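Local structure of TBC1 domain family member 22A (Homo sapiens, 2QFZ) at residues 132-137 with 152-157; 138-143 with 190-195; 113-118 with 128-133. The protein probably stimulates GTP hydrolysis by Rab family proteins through its Rab-GAP TBC domain, the part of the protein present here. One frame throughout, in Å; residues are numbered along the deposited sequence.

Contact 1: residues 132-137 with 152-157; sequences RILFIW and DLVTPF
Val154 packs between Ile133 and Leu134 where two helices of the all-helical Rab-GAP TBC domain meet in its buried interior. Helix 124-140 supplies the isoleucine and the leucine. Helix 150-162 supplies the valine, whose CB points toward the first helix. The backbones come nearest at Leu134 and Val154, whose CA atoms are 8.1 Å apart. The contact is made by aliphatic groups, and no hydrogen bond crosses it. The two branches of Val154 divide the work. CG1 meets the end of Ile133, with Val154 CG1 and Ile133 CD1 4.1 Å apart. Val154 CG2 lies 3.8 Å from Leu134 CG, at the fork of that side chain. Val154 has chi1 178°, which places CG1 opposite the backbone N and CG2 opposite the carbonyl carbon, one branch for each partner. Leu134 does not aim directly across the gap from its backbone; its methyl end closes the distance. Both partner side chains lie at a slant to that of Val154. Met195 of helix 181-200 touches Val154 as well. Ile133 also rests on Tyr85 of helix 74-91, and Leu134 on Ile112. Asp152, whose CB points away from helix 124-140, forms a salt bridge with Arg256 and a hydrogen bond with Asn252. Helix 150-162 is kinked at Pro156, whose nitrogen makes no bond to the preceding turn. Just before it, Thr155 N bonds to Asp152 O at 3.1 Å, reaching back three residues. The tightest touch across the pair is methyl on methyl, Leu134 CD2 to Val154 CG2, at 3.7 Å.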
# COMPACT_ATOMS: atom_id res chain seq x y z
N ARG A 132 -16.40 -7.73 -2.27
CA ARG A 132 -17.40 -6.85 -1.70
C ARG A 132 -16.84 -5.49 -1.36
O ARG A 132 -17.46 -4.46 -1.66
CB ARG A 132 -18.04 -7.50 -0.48
CG ARG A 132 -19.30 -6.81 -0.06
CD ARG A 132 -20.12 -7.69 0.82
NE ARG A 132 -19.30 -8.37 1.81
CZ ARG A 132 -19.70 -9.37 2.58
NH1 ARG A 132 -20.96 -9.83 2.51
NH2 ARG A 132 -18.84 -9.90 3.45
N ILE A 133 -15.67 -5.45 -0.71
CA ILE A 133 -14.98 -4.14 -0.42
C ILE A 133 -14.74 -3.36 -1.72
O ILE A 133 -15.03 -2.16 -1.81
CB ILE A 133 -13.61 -4.35 0.30
CG1 ILE A 133 -13.81 -4.77 1.76
CG2 ILE A 133 -12.75 -3.04 0.27
CD1 ILE A 133 -12.50 -5.29 2.43
N LEU A 134 -14.21 -4.06 -2.73
CA LEU A 134 -13.83 -3.45 -4.00
C LEU A 134 -15.07 -3.01 -4.81
O LEU A 134 -15.14 -1.89 -5.32
CB LEU A 134 -12.90 -4.41 -4.80
CG LEU A 134 -11.47 -4.52 -4.25
CD1 LEU A 134 -10.73 -5.69 -4.83
CD2 LEU A 134 -10.74 -3.20 -4.49
N PHE A 135 -16.10 -3.84 -4.82
CA PHE A 135 -17.39 -3.46 -5.45
C PHE A 135 -18.05 -2.22 -4.79
O PHE A 135 -18.52 -1.29 -5.49
CB PHE A 135 -18.34 -4.68 -5.46
CG PHE A 135 -19.65 -4.44 -6.17
CD1 PHE A 135 -19.76 -4.65 -7.53
CD2 PHE A 135 -20.76 -4.01 -5.48
CE1 PHE A 135 -20.97 -4.40 -8.20
CE2 PHE A 135 -21.98 -3.76 -6.15
CZ PHE A 135 -22.07 -3.97 -7.51
N ILE A 136 -18.08 -2.19 -3.46
CA ILE A 136 -18.66 -1.02 -2.75
C ILE A 136 -17.83 0.26 -2.99
O ILE A 136 -18.39 1.34 -3.28
CB ILE A 136 -18.84 -1.31 -1.23
CG1 ILE A 136 -20.04 -2.25 -1.02
CG2 ILE A 136 -19.06 -0.03 -0.41
CD1 ILE A 136 -20.16 -2.77 0.42
N TRP A 137 -16.51 0.16 -2.88
CA TRP A 137 -15.64 1.31 -3.19
C TRP A 137 -15.92 1.89 -4.61
O TRP A 137 -16.04 3.11 -4.79
CB TRP A 137 -14.15 0.94 -3.04
CG TRP A 137 -13.35 2.15 -3.09
CD1 TRP A 137 -12.97 2.93 -2.04
CD2 TRP A 137 -12.84 2.78 -4.26
NE1 TRP A 137 -12.24 4.01 -2.49
CE2 TRP A 137 -12.15 3.95 -3.85
CE3 TRP A 137 -12.87 2.46 -5.64
CZ2 TRP A 137 -11.52 4.80 -4.75
CZ3 TRP A 137 -12.26 3.35 -6.53
CH2 TRP A 137 -11.59 4.48 -6.08
N ASP A 152 -5.03 -4.88 -5.08
CA ASP A 152 -3.82 -5.10 -4.26
C ASP A 152 -3.78 -4.22 -2.98
O ASP A 152 -3.29 -4.65 -1.91
CB ASP A 152 -2.54 -4.78 -5.06
CG ASP A 152 -1.96 -5.99 -5.81
OD1 ASP A 152 -2.28 -7.16 -5.47
OD2 ASP A 152 -1.12 -5.75 -6.73
N LEU A 153 -4.27 -3.01 -3.08
CA LEU A 153 -4.23 -2.12 -1.93
C LEU A 153 -5.12 -2.59 -0.76
O LEU A 153 -4.97 -2.12 0.36
CB LEU A 153 -4.53 -0.68 -2.35
CG LEU A 153 -3.76 -0.18 -3.56
CD1 LEU A 153 -4.11 1.24 -3.83
CD2 LEU A 153 -2.28 -0.32 -3.45
N VAL A 154 -6.03 -3.55 -1.02
CA VAL A 154 -6.84 -4.16 0.04
C VAL A 154 -5.97 -5.03 0.97
O VAL A 154 -6.18 -5.06 2.17
CB VAL A 154 -8.00 -5.06 -0.53
CG1 VAL A 154 -8.81 -5.74 0.62
CG2 VAL A 154 -8.93 -4.28 -1.45
N THR A 155 -5.02 -5.76 0.38
CA THR A 155 -4.32 -6.85 1.09
C THR A 155 -3.53 -6.46 2.35
O THR A 155 -3.61 -7.14 3.36
CB THR A 155 -3.40 -7.65 0.10
OG1 THR A 155 -4.16 -7.94 -1.08
CG2 THR A 155 -2.85 -8.94 0.72
N PRO A 156 -2.74 -5.37 2.32
CA PRO A 156 -2.03 -5.05 3.54
C PRO A 156 -2.93 -4.67 4.74
O PRO A 156 -2.68 -5.10 5.85
CB PRO A 156 -1.13 -3.90 3.12
CG PRO A 156 -1.04 -4.07 1.63
CD PRO A 156 -2.35 -4.45 1.24
N PHE A 157 -3.97 -3.89 4.51
CA PHE A 157 -4.91 -3.58 5.60
C PHE A 157 -5.55 -4.89 6.17
O PHE A 157 -5.61 -5.11 7.36
CB PHE A 157 -5.95 -2.59 5.10
CG PHE A 157 -5.39 -1.26 4.74
CD1 PHE A 157 -4.89 -0.43 5.72
CD2 PHE A 157 -5.34 -0.83 3.43
CE1 PHE A 157 -4.38 0.83 5.42
CE2 PHE A 157 -4.81 0.43 3.12
CZ PHE A 157 -4.35 1.26 4.12

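Contact 2: residues 138-143 with 190-195; sequences AIRHPA and DTYWCM
With chi1 at 175°, Tyr192 extends its ring from helix 181-200 to the end of helix 124-140, where Arg140 bends at chi3 (67°) and folds its chain past the phenol oxygen. The contact joins the C-terminal part of helix 124-140 to helix 181-200 within the Rab-GAP TBC domain. The nearest atoms are Tyr192 OH and Arg140 CD, 3.6 Å apart. The two side chains cross at about a right angle, and the guanidinium and phenol planes are 65° apart. No direct hydrogen bond joins them. A water does so instead. It lies in the plane of the Tyr192 ring, 2.7 Å from Tyr192 OH, and accepts a bond from Arg140 NE at 3.2 Å. His141 approaches from its ring edge, with His141 CE1 4.2 Å from Tyr192 OH. Its ND1 bonds to Trp137 O and its ring stacks on Trp137, which together probably hold the imidazole in its orientation. Arg140 also makes a cation-pi contact with Phe88. The Tyr192 ring lies among Tyr85, Phe88, Ile136 and Trp137, while its OH reaches the water beside the exposed Arg140. Between 138-143 and 190-195 the hydrogen-bonded link therefore runs through one water, with Arg140 NE as a donor to it.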
# COMPACT_ATOMS: atom_id res chain seq x y z
N ALA A 138 -16.06 0.99 -5.59
CA ALA A 138 -16.24 1.34 -7.01
C ALA A 138 -17.57 2.05 -7.26
O ALA A 138 -17.60 3.07 -7.91
CB ALA A 138 -16.14 0.10 -7.86
N ILE A 139 -18.66 1.54 -6.71
CA ILE A 139 -19.95 2.22 -6.90
C ILE A 139 -20.00 3.58 -6.15
O ILE A 139 -20.65 4.49 -6.60
CB ILE A 139 -21.18 1.30 -6.63
CG1 ILE A 139 -21.33 0.99 -5.16
CG2 ILE A 139 -21.06 -0.03 -7.45
CD1 ILE A 139 -22.24 -0.22 -4.88
N ARG A 140 -19.28 3.71 -5.04
CA ARG A 140 -19.21 4.97 -4.31
C ARG A 140 -18.18 5.96 -4.86
O ARG A 140 -18.10 7.10 -4.38
CB ARG A 140 -18.99 4.70 -2.81
CG ARG A 140 -20.19 3.95 -2.22
CD ARG A 140 -20.18 3.85 -0.73
NE ARG A 140 -20.36 5.16 -0.13
CZ ARG A 140 -21.54 5.75 0.06
NH1 ARG A 140 -22.67 5.16 -0.29
NH2 ARG A 140 -21.59 6.94 0.62
N HIS A 141 -17.41 5.56 -5.87
CA HIS A 141 -16.41 6.44 -6.45
C HIS A 141 -16.53 6.34 -7.96
O HIS A 141 -15.69 5.70 -8.62
CB HIS A 141 -15.03 6.05 -5.93
CG HIS A 141 -14.89 6.27 -4.46
ND1 HIS A 141 -15.32 5.34 -3.54
CD2 HIS A 141 -14.44 7.33 -3.76
CE1 HIS A 141 -15.12 5.82 -2.33
NE2 HIS A 141 -14.61 7.03 -2.43
N PRO A 142 -17.61 6.93 -8.50
CA PRO A 142 -17.95 6.72 -9.91
C PRO A 142 -17.00 7.37 -10.91
O PRO A 142 -16.99 6.97 -12.07
CB PRO A 142 -19.36 7.33 -10.03
CG PRO A 142 -19.44 8.35 -8.91
CD PRO A 142 -18.60 7.78 -7.80
N ALA A 143 -16.22 8.38 -10.49
CA ALA A 143 -15.15 8.91 -11.37
C ALA A 143 -14.01 7.89 -11.68
O ALA A 143 -13.32 8.03 -12.69
CB ALA A 143 -14.56 10.15 -10.79
N ASP A 190 -13.18 -2.08 8.78
CA ASP A 190 -11.90 -1.41 9.08
C ASP A 190 -11.02 -1.33 7.81
O ASP A 190 -10.47 -0.28 7.46
CB ASP A 190 -11.16 -2.17 10.21
CG ASP A 190 -11.91 -2.11 11.58
OD1 ASP A 190 -13.02 -1.46 11.70
OD2 ASP A 190 -11.35 -2.69 12.56
N THR A 191 -10.96 -2.44 7.10
CA THR A 191 -10.18 -2.55 5.86
C THR A 191 -10.71 -1.58 4.79
O THR A 191 -9.92 -0.83 4.15
CB THR A 191 -10.16 -3.97 5.36
OG1 THR A 191 -9.55 -4.78 6.35
CG2 THR A 191 -9.35 -4.12 4.04
N TYR A 192 -12.03 -1.53 4.64
CA TYR A 192 -12.66 -0.56 3.68
C TYR A 192 -12.31 0.88 4.03
O TYR A 192 -11.94 1.65 3.15
CB TYR A 192 -14.20 -0.76 3.58
CG TYR A 192 -14.92 0.26 2.71
CD1 TYR A 192 -15.13 0.03 1.34
CD2 TYR A 192 -15.38 1.45 3.24
CE1 TYR A 192 -15.76 0.95 0.56
CE2 TYR A 192 -16.01 2.39 2.44
CZ TYR A 192 -16.19 2.13 1.11
OH TYR A 192 -16.84 3.07 0.33
N TRP A 193 -12.49 1.28 5.29
CA TRP A 193 -12.29 2.69 5.63
C TRP A 193 -10.84 3.13 5.51
O TRP A 193 -10.56 4.23 5.06
CB TRP A 193 -12.86 3.03 7.02
CG TRP A 193 -14.36 3.00 7.08
CD1 TRP A 193 -15.12 2.13 7.81
CD2 TRP A 193 -15.29 3.84 6.37
NE1 TRP A 193 -16.43 2.39 7.64
CE2 TRP A 193 -16.58 3.43 6.74
CE3 TRP A 193 -15.15 4.91 5.47
CZ2 TRP A 193 -17.75 4.04 6.24
CZ3 TRP A 193 -16.32 5.53 4.97
CH2 TRP A 193 -17.60 5.09 5.36
N CYS A 194 -9.92 2.27 5.90
CA CYS A 194 -8.49 2.58 5.85
C CYS A 194 -7.96 2.59 4.42
O CYS A 194 -7.25 3.52 4.06
CB CYS A 194 -7.72 1.63 6.77
SG CYS A 194 -7.96 2.07 8.54
N MET A 195 -8.37 1.62 3.62
CA MET A 195 -8.15 1.67 2.16
C MET A 195 -8.73 2.92 1.52
O MET A 195 -8.05 3.57 0.73
CB MET A 195 -8.69 0.42 1.48
CG MET A 195 -8.19 0.18 0.07
SD MET A 195 -9.26 -0.90 -0.95
CE MET A 195 -10.80 0.10 -1.00
O HOH W 1 -17.40 5.62 1.11

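Contact 3: residues 113-118 with 128-133; sequences PRMSPE and EIFERI
Met115 reaches from the loop 113-118 to Phe130 on helix 124-140 and makes a Met-aromatic contact. Its CB points toward the helix. The chi1 of 81° sets CG between the backbone N and the carbonyl carbon, and the chain then runs on toward the ring. CG itself stays short of the phenylalanine. SD is the first atom to meet it, with Met115 SD 4.1 Å from Phe130 CD2. The sulfur lies 5.4 Å from the centroid of the Phe130 ring, 74° off the ring normal. It approaches obliquely, while CE, placed by a bend at chi3, lies at the ring edge, near its plane. Met115 CE is 4.0 Å from Phe130 CE2. The methyl also touches Thr155 and Asp152 of helix 150-162. A second, looser touch lies two residues earlier, at Pro113. Pro113 CD is 4.3 Å from Glu131 OE2, a van der Waals approach to the carboxylate. The other carboxylate oxygen, OE1, bonds to Tyr105 OH. Between the two touching residues is Arg114, which matches the arginine of the IxxDxxR motif of TBC domains. Its side chain touches Gln148, which matches the glutamine of the YxQ motif. In relatives with the dual-finger mechanism these are the arginine finger and the glutamine finger; the match here is by sequence. Further on, a cis peptide bond precedes Pro117, the N-cap of helix 118-121. Met115 and Phe130 both touch Ile121 on that short helix, and Phe130 meets Phe158 edge-to-face. The loop, coming from helix 102-111, thus packs its methionine among helices 118-121, 124-140 and 150-162.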
# COMPACT_ATOMS: atom_id res chain seq x y z
N PRO A 113 -9.80 -13.68 -7.90
CA PRO A 113 -9.37 -15.10 -7.88
C PRO A 113 -7.94 -15.43 -8.27
O PRO A 113 -7.42 -16.43 -7.81
CB PRO A 113 -10.36 -15.75 -8.84
CG PRO A 113 -11.62 -15.00 -8.57
CD PRO A 113 -11.14 -13.56 -8.51
N ARG A 114 -7.29 -14.60 -9.08
CA ARG A 114 -5.93 -14.88 -9.55
C ARG A 114 -4.88 -13.91 -9.00
O ARG A 114 -3.76 -13.85 -9.54
CB ARG A 114 -5.84 -14.82 -11.10
CG ARG A 114 -7.14 -15.02 -11.92
CD ARG A 114 -7.05 -14.27 -13.29
NE ARG A 114 -6.58 -12.90 -13.09
CZ ARG A 114 -6.42 -11.99 -14.05
NH1 ARG A 114 -5.94 -10.77 -13.71
NH2 ARG A 114 -6.73 -12.26 -15.33
N MET A 115 -5.21 -13.15 -7.96
CA MET A 115 -4.25 -12.20 -7.40
C MET A 115 -3.38 -12.88 -6.32
O MET A 115 -3.64 -14.01 -5.91
CB MET A 115 -4.96 -10.92 -6.88
CG MET A 115 -5.58 -11.04 -5.52
SD MET A 115 -6.64 -9.64 -5.12
CE MET A 115 -5.49 -8.60 -4.20
N SER A 116 -2.34 -12.17 -5.88
CA SER A 116 -1.39 -12.68 -4.91
C SER A 116 -1.68 -12.04 -3.54
O SER A 116 -2.22 -10.93 -3.48
CB SER A 116 0.04 -12.37 -5.40
OG SER A 116 0.94 -12.12 -4.33
N PRO A 117 -1.33 -12.73 -2.43
CA PRO A 117 -0.78 -14.09 -2.29
C PRO A 117 -1.85 -15.17 -2.36
O PRO A 117 -2.91 -15.04 -1.72
CB PRO A 117 -0.10 -14.05 -0.92
CG PRO A 117 -0.18 -12.58 -0.48
CD PRO A 117 -1.39 -12.07 -1.11
N GLU A 118 -1.58 -16.22 -3.12
CA GLU A 118 -2.59 -17.22 -3.50
C GLU A 118 -3.16 -18.06 -2.33
O GLU A 118 -4.34 -18.41 -2.33
CB GLU A 118 -2.03 -18.16 -4.59
N GLU A 128 -14.59 -13.48 -1.16
CA GLU A 128 -15.85 -12.76 -1.06
C GLU A 128 -15.72 -11.40 -0.37
O GLU A 128 -16.37 -10.48 -0.75
CB GLU A 128 -16.89 -13.60 -0.25
N ILE A 129 -14.91 -11.32 0.69
CA ILE A 129 -14.73 -10.05 1.40
C ILE A 129 -14.08 -9.07 0.43
O ILE A 129 -14.51 -7.94 0.29
CB ILE A 129 -13.83 -10.20 2.63
CG1 ILE A 129 -14.53 -11.00 3.71
CG2 ILE A 129 -13.42 -8.82 3.16
CD1 ILE A 129 -13.55 -11.48 4.83
N PHE A 130 -13.02 -9.53 -0.23
CA PHE A 130 -12.23 -8.69 -1.16
C PHE A 130 -13.10 -8.11 -2.24
O PHE A 130 -13.02 -6.91 -2.48
CB PHE A 130 -11.05 -9.48 -1.77
CG PHE A 130 -9.78 -9.45 -0.92
CD1 PHE A 130 -9.82 -9.73 0.43
CD2 PHE A 130 -8.55 -9.15 -1.48
CE1 PHE A 130 -8.67 -9.71 1.21
CE2 PHE A 130 -7.40 -9.13 -0.71
CZ PHE A 130 -7.47 -9.41 0.64
N GLU A 131 -13.92 -8.96 -2.89
CA GLU A 131 -14.88 -8.52 -3.96
C GLU A 131 -15.89 -7.50 -3.48
O GLU A 131 -16.24 -6.53 -4.19
CB GLU A 131 -15.66 -9.74 -4.54
CG GLU A 131 -14.80 -10.64 -5.39
CD GLU A 131 -15.50 -11.91 -5.87
OE1 GLU A 131 -16.72 -12.05 -5.65
OE2 GLU A 131 -14.80 -12.77 -6.49
N ARG A 132 -16.40 -7.73 -2.27
CA ARG A 132 -17.40 -6.85 -1.70
C ARG A 132 -16.84 -5.49 -1.36
O ARG A 132 -17.46 -4.46 -1.66
CB ARG A 132 -18.04 -7.50 -0.48
CG ARG A 132 -19.30 -6.81 -0.06
CD ARG A 132 -20.12 -7.69 0.82
NE ARG A 132 -19.30 -8.37 1.81
CZ ARG A 132 -19.70 -9.37 2.58
NH1 ARG A 132 -20.96 -9.83 2.51
NH2 ARG A 132 -18.84 -9.90 3.45
N ILE A 133 -15.67 -5.45 -0.71
CA ILE A 133 -14.98 -4.14 -0.42
C ILE A 133 -14.74 -3.36 -1.72
O ILE A 133 -15.03 -2.16 -1.81
CB ILE A 133 -13.61 -4.35 0.30
CG1 ILE A 133 -13.81 -4.77 1.76
CG2 ILE A 133 -12.75 -3.04 0.27
CD1 ILE A 133 -12.50 -5.29 2.43

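In the fold
All three contacts use helix 124-140. Contact 3 takes its middle turns, contact 1 the overlapping and following turns, and contact 2 its end. Contact 1 is the buried one and purely aliphatic. Contacts 2 and 3 are partly buried and more mixed: a water-bridged phenol and arginine in one, sulfur against an aromatic ring in the other. Contact 2 includes an exposed arginine and is nearest the surface in character. Contacts 1 and 2 join the helix to helices 150-162 and 181-200, which follow each other in the chain. They meet, among other places, where Val154 touches Met195 and Ile136 touches Tyr192. Contact 3 brings in a loop and meets contact 1 at Thr155 and Val154.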